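Local coordinates for protein DynF (Micromonospora chersina, PDB 6UBL) that is of unknown function but forms a beta barrel around a bound palmitic acid and may carry a hydrophobic ligand in dynemicin biosynthesis, at residues L40-I45 against G62-V67; N150-I155 against M178-D183; A25-W30 against V161-P166. One frame throughout, in Å; residues are numbered along the deposited sequence.

Contact 1 (L40-I45 against G62-V67); sequences LGINSI and GWVRVV. With PLM (palmitic acid), chain C.
Ile42 and Gly62, and Leu40 and Val64, are hydrogen-bonded antiparallel pairs in a beta hairpin of the barrel wall. The Leu40-Val64 pair is regular. Leu40 N reaches Val64 O at 3.0 Å with an almost straight N-H...O angle of 179°, and Val64 N returns a bond to Leu40 O. The Ile42-Gly62 pair is more bent. Ile42 N meets Gly62 O at 3.1 Å from above the carbonyl plane. Between the two, Gly41 and Trp63 form a non-hydrogen-bonded pair.

The side chain of Ile42 leaves CB on the inner face, beside Leu40 and Val64. Its CG2 branch lies over the Gly62-Trp63 peptide, 3.8 Å from Trp63 N. The same methyl meets Val64 CG1 at 4.0 Å. The other branch runs inward: CG1 stands opposite the backbone N (chi1 -178°) and the chain stays extended, which carries CD1 to the lipid. CD1 is 3.3 Å from CB of the palmitic acid, a tight contact. Shortened to alanine, this position would probably lose both the CD1 contact with the lipid and the CG2 contact with Val64, opening a gap in the lining. Further along, Val66 CG1 approaches palmitic acid O1 at 3.6 Å, so this hairpin also lines the acid end.

Strand 37-50 lies between strands 54-68 and 193-205 and bonds to the latter through Gly41 and Gly203. Ile42 packs on Phe200, Leu40 on Met202, and Val64 on Leu85 of strand 81-92. On the outer face Trp63 rests against Leu206 and Met211.

Contact 2 (N150-I155 against M178-D183); sequences NREPII and MMPLLD
Pro180 CD lies 3.7 Å from Glu152 OE1, to one side of the carboxylate plane. In the conformer given, the Met179 methyl comes over the same side. The second flat group, the Asn150 amide, is held in its plane. Its ND2 donates to Glu152 O at 2.8 Å, with the acceptor nearly in the amide plane and ND2 above the plane of the Glu152 carbonyl. ND2 also bonds Val135 O, while OD1 accepts from Ala137 N, so strand 129-141 fixes the rotation of the amide.

The contact belongs to the beta hairpin of strands 154-161 and 170-183 in the barrel. Residues 150-153 are the short link between strands 146-149 and 154-161. No direct hydrogen bond joins the two segments; two waters do so instead. One accepts from Glu152 N and donates to Pro180 O. The other donates to both Glu152 OE2 and Met178 O.

In the same conformer Met179 supplies most of the apolar contact. Its chain bends at chi2 and chi3 and runs antiparallel to the Glu152 side chain. SD then lies 3.4 Å from Glu152 O, and CE meets Ile154 CG1 at 3.9 Å. Another conformer was modelled, so these contacts are conditional.

The polar ends face the dimer partner. Glu152 forms a salt bridge with Arg132 of the second subunit. Arg151 NH1 bonds Gly10 O of the second subunit, and NH2 forms a salt bridge with Asp188 of its own chain. Nearer the backbone, the extended Arg151 chain lies crosswise to Leu182, with Leu182 CD1 3.7 Å from Arg151 CG.

Contact 3 (A25-W30 against V161-P166); sequences APVVPW and VRSIPP. With PLM (palmitic acid), chain C.
Two surface loops meet at one end of the barrel, where Trp30 and Val27 of one pack on Arg162 and Ser163 of the other. Neither segment here is a regular strand. One direct hydrogen bond joins them: Trp30 N donates to Arg162 O at 2.8 Å, with an N-H...O angle of 154°.

The Trp30 indole lies alongside the Arg162 chain, and both point the same way. Arg162 CB sits over the six-membered ring in a CH-pi contact, 3.9 Å from its centroid. Arg162 CG and CD continue along the ring, because the chain is extended out to NE. The indole also meets Trp76 edge-to-face.

Ser163 faces the other loop. Its OG, set between the backbone N and the carbonyl carbon (chi1 67°), donates to Pro165 O at 2.9 Å. Val27 CG1 covers this bond, 3.4 Å from Ser163 OG. A water accepts from Ile164 N and also lies by Val28 O, at a doubtfully short distance.

The peptide bond before Pro165 is cis. Residues Ile164 to Pro166 adjoin the acid group of the palmitic acid, and Pro165 CA comes within 3.2 Å of its O2. The Pro165 ring packs on Leu40 and Tyr205. The loops are thus joined by one backbone bond with CH-pi and apolar packing, while the Arg162 charge is turned to a salt bridge with Asp160.

Overall arrangement
All three contacts lie around one palmitic acid in a single barrel. Contact 1 is in the wall, on strands 37-50 and 54-68. Contact 3 joins loops near the acid end; its centre is about 16 Å from that of contact 1, and the two touch where Leu40 meets Pro165. Contact 2, at the dimer interface, is centred about 19 Å from contact 1 and 30 Å from contact 3, across the chain's centre from the latter. Its Ile154 also approaches the lipid. Contact 2 opens after contact 1 has closed. Contacts 2 and 3 alternate along the chain; strand 154-161 runs from the first segment of contact 2 to the second of contact 3. Distant parts of the sequence thus enclose one ligand.

Contact 1 (L40-I45 against G62-V67)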
loop_
_atom_site.group_PDB
_atom_site.type_symbol
_atom_site.label_atom_id
_atom_site.label_comp_id
_atom_site.label_asym_id
_atom_site.label_seq_id
_atom_site.Cartn_x
_atom_site.Cartn_y
_atom_site.Cartn_z
ATOM N N LEU A 40 -11.336 19.124 9.036
ATOM C CA LEU A 40 -12.346 18.149 9.421
ATOM C C LEU A 40 -11.973 17.381 10.678
ATOM O O LEU A 40 -10.813 17.017 10.879
ATOM C CB LEU A 40 -12.536 17.128 8.290
ATOM C CG LEU A 40 -13.071 17.660 6.968
ATOM C CD1 LEU A 40 -12.788 16.651 5.857
ATOM C CD2 LEU A 40 -14.554 17.945 7.080
ATOM N N GLY A 41 -12.984 17.081 11.486
ATOM C CA GLY A 41 -12.788 16.171 12.589
ATOM C C GLY A 41 -12.730 14.726 12.119
ATOM O O GLY A 41 -13.222 14.377 11.045
ATOM N N ILE A 42 -12.112 13.881 12.946
ATOM C CA ILE A 42 -11.977 12.459 12.646
ATOM C C ILE A 42 -11.729 11.705 13.944
ATOM O O ILE A 42 -11.097 12.217 14.866
ATOM C CB ILE A 42 -10.851 12.217 11.607
ATOM C CG1 ILE A 42 -10.748 10.723 11.258
ATOM C CG2 ILE A 42 -9.505 12.716 12.129
ATOM C CD1 ILE A 42 -9.758 10.417 10.149
ATOM N N ASN A 43 -12.230 10.475 14.013
ATOM C CA ASN A 43 -11.888 9.546 15.081
ATOM C C ASN A 43 -11.541 8.198 14.455
ATOM O O ASN A 43 -11.892 7.914 13.301
ATOM C CB ASN A 43 -12.995 9.414 16.129
ATOM C CG ASN A 43 -14.311 8.952 15.555
ATOM O OD1 ASN A 43 -14.412 7.848 15.019
ATOM N ND2 ASN A 43 -15.330 9.798 15.658
ATOM N N SER A 44 -10.816 7.375 15.208
ATOM C CA SER A 44 -10.420 6.071 14.697
ATOM C C SER A 44 -10.188 5.118 15.861
ATOM O O SER A 44 -10.076 5.522 17.023
ATOM C CB SER A 44 -9.154 6.153 13.824
ATOM O OG SER A 44 -7.981 6.361 14.593
ATOM N N ILE A 45 -10.119 3.836 15.519
ATOM C CA ILE A 45 -9.744 2.769 16.440
ATOM C C ILE A 45 -8.643 1.986 15.738
ATOM O O ILE A 45 -8.838 1.519 14.609
ATOM C CB ILE A 45 -10.923 1.846 16.786
ATOM C CG1 ILE A 45 -12.000 2.629 17.536
ATOM C CG2 ILE A 45 -10.440 0.672 17.637
ATOM C CD1 ILE A 45 -13.321 1.908 17.641
ATOM N N GLY A 62 -9.217 13.449 16.702
ATOM C CA GLY A 62 -8.405 14.549 16.232
ATOM C C GLY A 62 -8.937 15.189 14.974
ATOM O O GLY A 62 -10.155 15.314 14.801
ATOM N N TRP A 63 -8.036 15.610 14.093
ATOM C CA TRP A 63 -8.445 16.358 12.919
ATOM C C TRP A 63 -7.479 16.103 11.773
ATOM O O TRP A 63 -6.346 15.646 11.967
ATOM C CB TRP A 63 -8.544 17.854 13.226
ATOM C CG TRP A 63 -7.343 18.431 13.915
ATOM C CD1 TRP A 63 -7.192 18.642 15.256
ATOM C CD2 TRP A 63 -6.129 18.888 13.300
ATOM N NE1 TRP A 63 -5.966 19.202 15.513
ATOM C CE2 TRP A 63 -5.289 19.359 14.335
ATOM C CE3 TRP A 63 -5.670 18.940 11.983
ATOM C CZ2 TRP A 63 -4.020 19.879 14.090
ATOM C CZ3 TRP A 63 -4.406 19.454 11.741
ATOM C CH2 TRP A 63 -3.596 19.916 12.782
ATOM N N VAL A 64 -7.965 16.389 10.570
ATOM C CA VAL A 64 -7.170 16.347 9.355
ATOM C C VAL A 64 -7.460 17.612 8.560
ATOM O O VAL A 64 -8.540 18.203 8.657
ATOM C CB VAL A 64 -7.447 15.106 8.492
ATOM C CG1 VAL A 64 -6.990 13.839 9.199
ATOM C CG2 VAL A 64 -8.933 15.022 8.144
ATOM N N ARG A 65 -6.476 18.021 7.766
ATOM C CA ARG A 65 -6.612 19.098 6.790
ATOM C C ARG A 65 -6.297 18.486 5.429
ATOM O O ARG A 65 -5.197 17.947 5.221
ATOM C CB ARG A 65 -5.691 20.257 7.148
ATOM C CG ARG A 65 -6.053 20.880 8.516
ATOM C CD ARG A 65 -5.208 22.094 8.868
ATOM N NE ARG A 65 -5.382 23.120 7.851
ATOM C CZ ARG A 65 -4.394 23.593 7.107
ATOM N NH1 ARG A 65 -3.152 23.181 7.297
ATOM N NH2 ARG A 65 -4.648 24.502 6.180
ATOM N N VAL A 66 -7.269 18.540 4.515
ATOM C CA VAL A 66 -7.186 17.857 3.230
ATOM C C VAL A 66 -7.454 18.883 2.139
ATOM O O VAL A 66 -8.538 19.476 2.093
ATOM C CB VAL A 66 -8.193 16.701 3.126
ATOM C CG1 VAL A 66 -8.146 16.065 1.745
ATOM C CG2 VAL A 66 -7.937 15.658 4.225
ATOM N N VAL A 67 -6.473 19.100 1.259
ATOM C CA VAL A 67 -6.676 19.980 0.111
ATOM C C VAL A 67 -7.277 19.178 -1.037
ATOM O O VAL A 67 -6.889 18.023 -1.295
ATOM C CB VAL A 67 -5.371 20.676 -0.321
ATOM C CG1 VAL A 67 -4.330 19.678 -0.760
ATOM C CG2 VAL A 67 -5.669 21.671 -1.448
HETATM C C1 PLM C . -12.194 15.592 1.276
HETATM O O1 PLM C . -11.664 16.457 2.101
HETATM O O2 PLM C . -13.072 15.864 0.499
HETATM C C2 PLM C . -11.624 14.215 1.402
HETATM C C3 PLM C . -11.542 13.665 2.801
HETATM C C4 PLM C . -10.994 12.272 2.731
HETATM C C5 PLM C . -10.208 11.848 3.915
HETATM C C6 PLM C . -9.610 10.474 3.733
HETATM C C7 PLM C . -9.742 9.653 4.986
HETATM C C8 PLM C . -9.285 10.401 6.214
HETATM C C9 PLM C . -7.827 10.769 6.195
HETATM C CA PLM C . -6.977 9.734 6.881
HETATM C CB PLM C . -7.059 9.853 8.390
HETATM C CC PLM C . -5.732 9.610 9.045
HETATM C CD PLM C . -5.616 8.304 9.784
HETATM C CE PLM C . -4.188 7.823 9.806
HETATM C CF PLM C . -3.855 6.845 10.890
HETATM C CG PLM C . -2.425 6.441 10.852
#

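Contact 2 (N150-I155 against M178-D183)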
loop_
_atom_site.group_PDB
_atom_site.type_symbol
_atom_site.label_atom_id
_atom_site.label_comp_id
_atom_site.label_asym_id
_atom_site.label_seq_id
_atom_site.Cartn_x
_atom_site.Cartn_y
_atom_site.Cartn_z
ATOM N N ASN A 150 5.807 4.517 8.967
ATOM C CA ASN A 150 5.533 3.494 7.966
ATOM C C ASN A 150 6.198 3.873 6.648
ATOM O O ASN A 150 6.124 5.024 6.208
ATOM C CB ASN A 150 4.030 3.286 7.780
ATOM C CG ASN A 150 3.300 4.558 7.383
ATOM O OD1 ASN A 150 3.367 5.565 8.080
ATOM N ND2 ASN A 150 2.584 4.509 6.255
ATOM N N ARG A 151 6.853 2.897 6.025
ATOM C CA ARG A 151 7.360 3.040 4.663
ATOM C C ARG A 151 6.333 2.628 3.623
ATOM O O ARG A 151 6.287 3.208 2.527
ATOM C CB ARG A 151 8.627 2.202 4.474
ATOM C CG ARG A 151 9.892 2.873 4.987
ATOM C CD ARG A 151 11.160 2.083 4.695
ATOM N NE ARG A 151 12.339 2.873 5.053
ATOM C CZ ARG A 151 13.576 2.399 5.151
ATOM N NH1 ARG A 151 13.829 1.121 4.894
ATOM N NH2 ARG A 151 14.571 3.209 5.479
ATOM N N GLU A 152 5.544 1.628 3.935
ATOM C CA GLU A 152 4.412 1.250 3.118
ATOM C C GLU A 152 3.252 2.171 3.459
ATOM O O GLU A 152 2.866 2.251 4.634
ATOM C CB GLU A 152 4.093 -0.176 3.537
ATOM C CG GLU A 152 2.990 -0.858 2.848
ATOM C CD GLU A 152 2.866 -2.272 3.360
ATOM O OE1 GLU A 152 3.910 -2.910 3.636
ATOM O OE2 GLU A 152 1.729 -2.737 3.508
ATOM N N PRO A 153 2.665 2.869 2.488
ATOM C CA PRO A 153 1.597 3.811 2.829
ATOM C C PRO A 153 0.389 3.088 3.404
ATOM O O PRO A 153 0.019 1.992 2.958
ATOM C CB PRO A 153 1.268 4.485 1.491
ATOM C CG PRO A 153 1.701 3.515 0.449
ATOM C CD PRO A 153 2.881 2.782 1.033
ATOM N N ILE A 154 -0.229 3.715 4.406
ATOM C CA ILE A 154 -1.489 3.232 4.958
ATOM C C ILE A 154 -2.604 3.664 4.016
ATOM O O ILE A 154 -2.792 4.862 3.775
ATOM C CB ILE A 154 -1.713 3.772 6.377
ATOM C CG1 ILE A 154 -0.599 3.312 7.309
ATOM C CG2 ILE A 154 -3.079 3.314 6.888
ATOM C CD1 ILE A 154 -0.467 4.134 8.576
ATOM N N ILE A 155 -3.336 2.690 3.484
ATOM C CA ILE A 155 -4.385 2.943 2.510
ATOM C C ILE A 155 -5.696 3.097 3.274
ATOM O O ILE A 155 -6.162 2.154 3.931
ATOM C CB ILE A 155 -4.476 1.797 1.496
ATOM C CG1 ILE A 155 -3.149 1.620 0.737
ATOM C CG2 ILE A 155 -5.670 2.012 0.568
ATOM C CD1 ILE A 155 -2.590 2.850 0.059
ATOM N N MET A 178 -1.149 -7.335 8.470
ATOM C CA MET A 178 -0.152 -6.555 9.191
ATOM C C MET A 178 0.435 -5.461 8.303
ATOM O O MET A 178 0.610 -5.638 7.082
ATOM C CB MET A 178 0.971 -7.462 9.730
ATOM C CG MET A 178 1.866 -8.058 8.637
ATOM S SD MET A 178 3.044 -9.337 9.147
ATOM C CE MET A 178 1.947 -10.738 9.362
ATOM N N MET A 179 0.744 -4.326 8.944
ATOM C CA MET A 179 1.427 -3.182 8.326
ATOM C C MET A 179 2.640 -2.874 9.195
ATOM O O MET A 179 2.469 -2.515 10.383
ATOM C CB MET A 179 0.471 -1.977 8.300
ATOM C CG MET A 179 1.127 -0.604 8.434
ATOM S SD MET A 179 1.942 -0.074 6.912
ATOM C CE MET A 179 0.567 -0.056 5.760
ATOM N N PRO A 180 3.869 -2.960 8.673
ATOM C CA PRO A 180 5.046 -2.719 9.520
ATOM C C PRO A 180 5.165 -1.264 9.972
ATOM O O PRO A 180 4.929 -0.329 9.209
ATOM C CB PRO A 180 6.230 -3.116 8.627
ATOM C CG PRO A 180 5.643 -3.864 7.463
ATOM C CD PRO A 180 4.246 -3.330 7.292
ATOM N N LEU A 181 5.536 -1.087 11.235
ATOM C CA LEU A 181 5.868 0.207 11.818
ATOM C C LEU A 181 7.313 0.190 12.288
ATOM O O LEU A 181 7.714 -0.709 13.026
ATOM C CB LEU A 181 4.923 0.559 12.966
ATOM C CG LEU A 181 3.444 0.637 12.574
ATOM C CD1 LEU A 181 2.598 0.925 13.810
ATOM C CD2 LEU A 181 3.192 1.682 11.492
ATOM N N LEU A 182 8.092 1.158 11.823
ATOM C CA LEU A 182 9.539 1.185 11.978
ATOM C C LEU A 182 9.966 2.306 12.916
ATOM O O LEU A 182 9.364 3.382 12.930
ATOM C CB LEU A 182 10.191 1.437 10.609
ATOM C CG LEU A 182 9.708 0.524 9.477
ATOM C CD1 LEU A 182 10.273 0.950 8.135
ATOM C CD2 LEU A 182 10.089 -0.904 9.815
ATOM N N ASP A 183 11.010 2.044 13.698
ATOM C CA ASP A 183 11.621 3.085 14.524
ATOM C C ASP A 183 12.200 4.164 13.611
ATOM O O ASP A 183 12.980 3.866 12.700
ATOM C CB ASP A 183 12.738 2.446 15.356
ATOM C CG ASP A 183 13.325 3.374 16.411
ATOM O OD1 ASP A 183 13.169 4.611 16.329
ATOM O OD2 ASP A 183 13.986 2.843 17.329
HETATM O O HOH W 1 6.023 0.290 6.700
HETATM O O HOH W 2 -0.178 -3.550 5.251
#

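Contact 3 (A25-W30 against V161-P166)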
loop_
_atom_site.group_PDB
_atom_site.type_symbol
_atom_site.label_atom_id
_atom_site.label_comp_id
_atom_site.label_asym_id
_atom_site.label_seq_id
_atom_site.Cartn_x
_atom_site.Cartn_y
_atom_site.Cartn_z
ATOM N N ALA A 25 -19.604 26.227 6.781
ATOM C CA ALA A 25 -19.683 25.940 5.361
ATOM C C ALA A 25 -20.590 24.737 5.120
ATOM O O ALA A 25 -20.454 23.714 5.803
ATOM C CB ALA A 25 -18.289 25.658 4.815
ATOM N N PRO A 26 -21.523 24.815 4.173
ATOM C CA PRO A 26 -22.412 23.677 3.936
ATOM C C PRO A 26 -21.671 22.548 3.240
ATOM O O PRO A 26 -20.682 22.761 2.532
ATOM C CB PRO A 26 -23.488 24.263 3.018
ATOM C CG PRO A 26 -22.731 25.273 2.199
ATOM C CD PRO A 26 -21.707 25.874 3.159
ATOM N N VAL A 27 -22.151 21.334 3.482
ATOM C CA VAL A 27 -21.785 20.147 2.723
ATOM C C VAL A 27 -23.000 19.823 1.865
ATOM O O VAL A 27 -24.023 19.353 2.378
ATOM C CB VAL A 27 -21.425 18.982 3.652
ATOM C CG1 VAL A 27 -21.034 17.755 2.849
ATOM C CG2 VAL A 27 -20.291 19.388 4.591
ATOM N N VAL A 28 -22.909 20.095 0.569
ATOM C CA VAL A 28 -24.023 19.911 -0.358
ATOM C C VAL A 28 -23.864 18.550 -1.026
ATOM O O VAL A 28 -22.864 18.336 -1.733
ATOM C CB VAL A 28 -24.028 21.025 -1.417
ATOM C CG1 VAL A 28 -25.270 20.943 -2.288
ATOM C CG2 VAL A 28 -23.900 22.394 -0.757
ATOM N N PRO A 29 -24.821 17.632 -0.884
ATOM C CA PRO A 29 -24.651 16.315 -1.505
ATOM C C PRO A 29 -24.657 16.408 -3.021
ATOM O O PRO A 29 -25.255 17.311 -3.615
ATOM C CB PRO A 29 -25.854 15.509 -0.992
ATOM C CG PRO A 29 -26.355 16.256 0.214
ATOM C CD PRO A 29 -26.048 17.709 -0.069
ATOM N N TRP A 30 -23.977 15.449 -3.647
ATOM C CA TRP A 30 -24.020 15.248 -5.095
ATOM C C TRP A 30 -23.523 16.460 -5.879
ATOM O O TRP A 30 -23.918 16.658 -7.030
ATOM C CB TRP A 30 -25.432 14.864 -5.562
ATOM C CG TRP A 30 -26.070 13.741 -4.797
ATOM C CD1 TRP A 30 -27.187 13.832 -4.020
ATOM C CD2 TRP A 30 -25.668 12.361 -4.768
ATOM N NE1 TRP A 30 -27.497 12.603 -3.493
ATOM C CE2 TRP A 30 -26.584 11.682 -3.937
ATOM C CE3 TRP A 30 -24.626 11.639 -5.356
ATOM C CZ2 TRP A 30 -26.488 10.319 -3.675
ATOM C CZ3 TRP A 30 -24.527 10.279 -5.093
ATOM C CH2 TRP A 30 -25.455 9.636 -4.258
ATOM N N VAL A 161 -19.533 7.383 -1.252
ATOM C CA VAL A 161 -19.332 8.825 -1.135
ATOM C C VAL A 161 -20.438 9.536 -1.904
ATOM O O VAL A 161 -20.513 9.445 -3.132
ATOM C CB VAL A 161 -17.949 9.243 -1.641
ATOM C CG1 VAL A 161 -17.833 10.757 -1.728
ATOM C CG2 VAL A 161 -16.860 8.676 -0.742
ATOM N N ARG A 162 -21.290 10.262 -1.180
ATOM C CA ARG A 162 -22.387 11.005 -1.785
ATOM C C ARG A 162 -22.232 12.504 -1.608
ATOM O O ARG A 162 -23.057 13.265 -2.118
ATOM C CB ARG A 162 -23.712 10.556 -1.159
ATOM C CG ARG A 162 -23.910 9.057 -1.144
ATOM C CD ARG A 162 -25.249 8.686 -0.541
ATOM N NE ARG A 162 -25.328 7.249 -0.301
ATOM C CZ ARG A 162 -26.429 6.609 0.085
ATOM N NH1 ARG A 162 -27.562 7.280 0.267
ATOM N NH2 ARG A 162 -26.400 5.301 0.290
ATOM N N SER A 163 -21.191 12.946 -0.911
ATOM C CA SER A 163 -20.866 14.361 -0.836
ATOM C C SER A 163 -19.353 14.491 -0.758
ATOM O O SER A 163 -18.660 13.573 -0.314
ATOM C CB SER A 163 -21.490 15.052 0.386
ATOM O OG SER A 163 -20.941 14.578 1.599
ATOM N N ILE A 164 -18.850 15.638 -1.194
ATOM C CA ILE A 164 -17.425 15.936 -1.102
ATOM C C ILE A 164 -17.298 17.246 -0.336
ATOM O O ILE A 164 -17.742 18.295 -0.828
ATOM C CB ILE A 164 -16.788 16.073 -2.490
ATOM C CG1 ILE A 164 -16.923 14.751 -3.257
ATOM C CG2 ILE A 164 -15.325 16.459 -2.363
ATOM C CD1 ILE A 164 -16.447 14.836 -4.684
ATOM N N PRO A 165 -16.711 17.249 0.865
ATOM C CA PRO A 165 -16.119 16.095 1.553
ATOM C C PRO A 165 -17.171 15.144 2.095
ATOM O O PRO A 165 -18.309 15.567 2.349
ATOM C CB PRO A 165 -15.365 16.742 2.720
ATOM C CG PRO A 165 -16.211 17.952 3.040
ATOM C CD PRO A 165 -16.616 18.477 1.681
ATOM N N PRO A 166 -16.801 13.886 2.292
ATOM C CA PRO A 166 -17.742 12.899 2.851
ATOM C C PRO A 166 -17.835 13.009 4.370
ATOM O O PRO A 166 -17.448 12.101 5.114
ATOM C CB PRO A 166 -17.128 11.569 2.391
ATOM C CG PRO A 166 -15.661 11.847 2.337
ATOM C CD PRO A 166 -15.539 13.263 1.854
HETATM C C1 PLM C . -12.194 15.592 1.276
HETATM O O1 PLM C . -11.664 16.457 2.101
HETATM O O2 PLM C . -13.072 15.864 0.499
HETATM C C2 PLM C . -11.624 14.215 1.402
HETATM C C3 PLM C . -11.542 13.665 2.801
HETATM C C4 PLM C . -10.994 12.272 2.731
HETATM C C5 PLM C . -10.208 11.848 3.915
HETATM C C6 PLM C . -9.610 10.474 3.733
HETATM C C7 PLM C . -9.742 9.653 4.986
HETATM C C8 PLM C . -9.285 10.401 6.214
HETATM C C9 PLM C . -7.827 10.769 6.195
HETATM C CA PLM C . -6.977 9.734 6.881
HETATM C CB PLM C . -7.059 9.853 8.390
HETATM C CC PLM C . -5.732 9.610 9.045
HETATM C CD PLM C . -5.616 8.304 9.784
HETATM C CE PLM C . -4.188 7.823 9.806
HETATM C CF PLM C . -3.855 6.845 10.890
HETATM C CG PLM C . -2.425 6.441 10.852
HETATM O O HOH W 3 -20.804 17.204 -2.691
#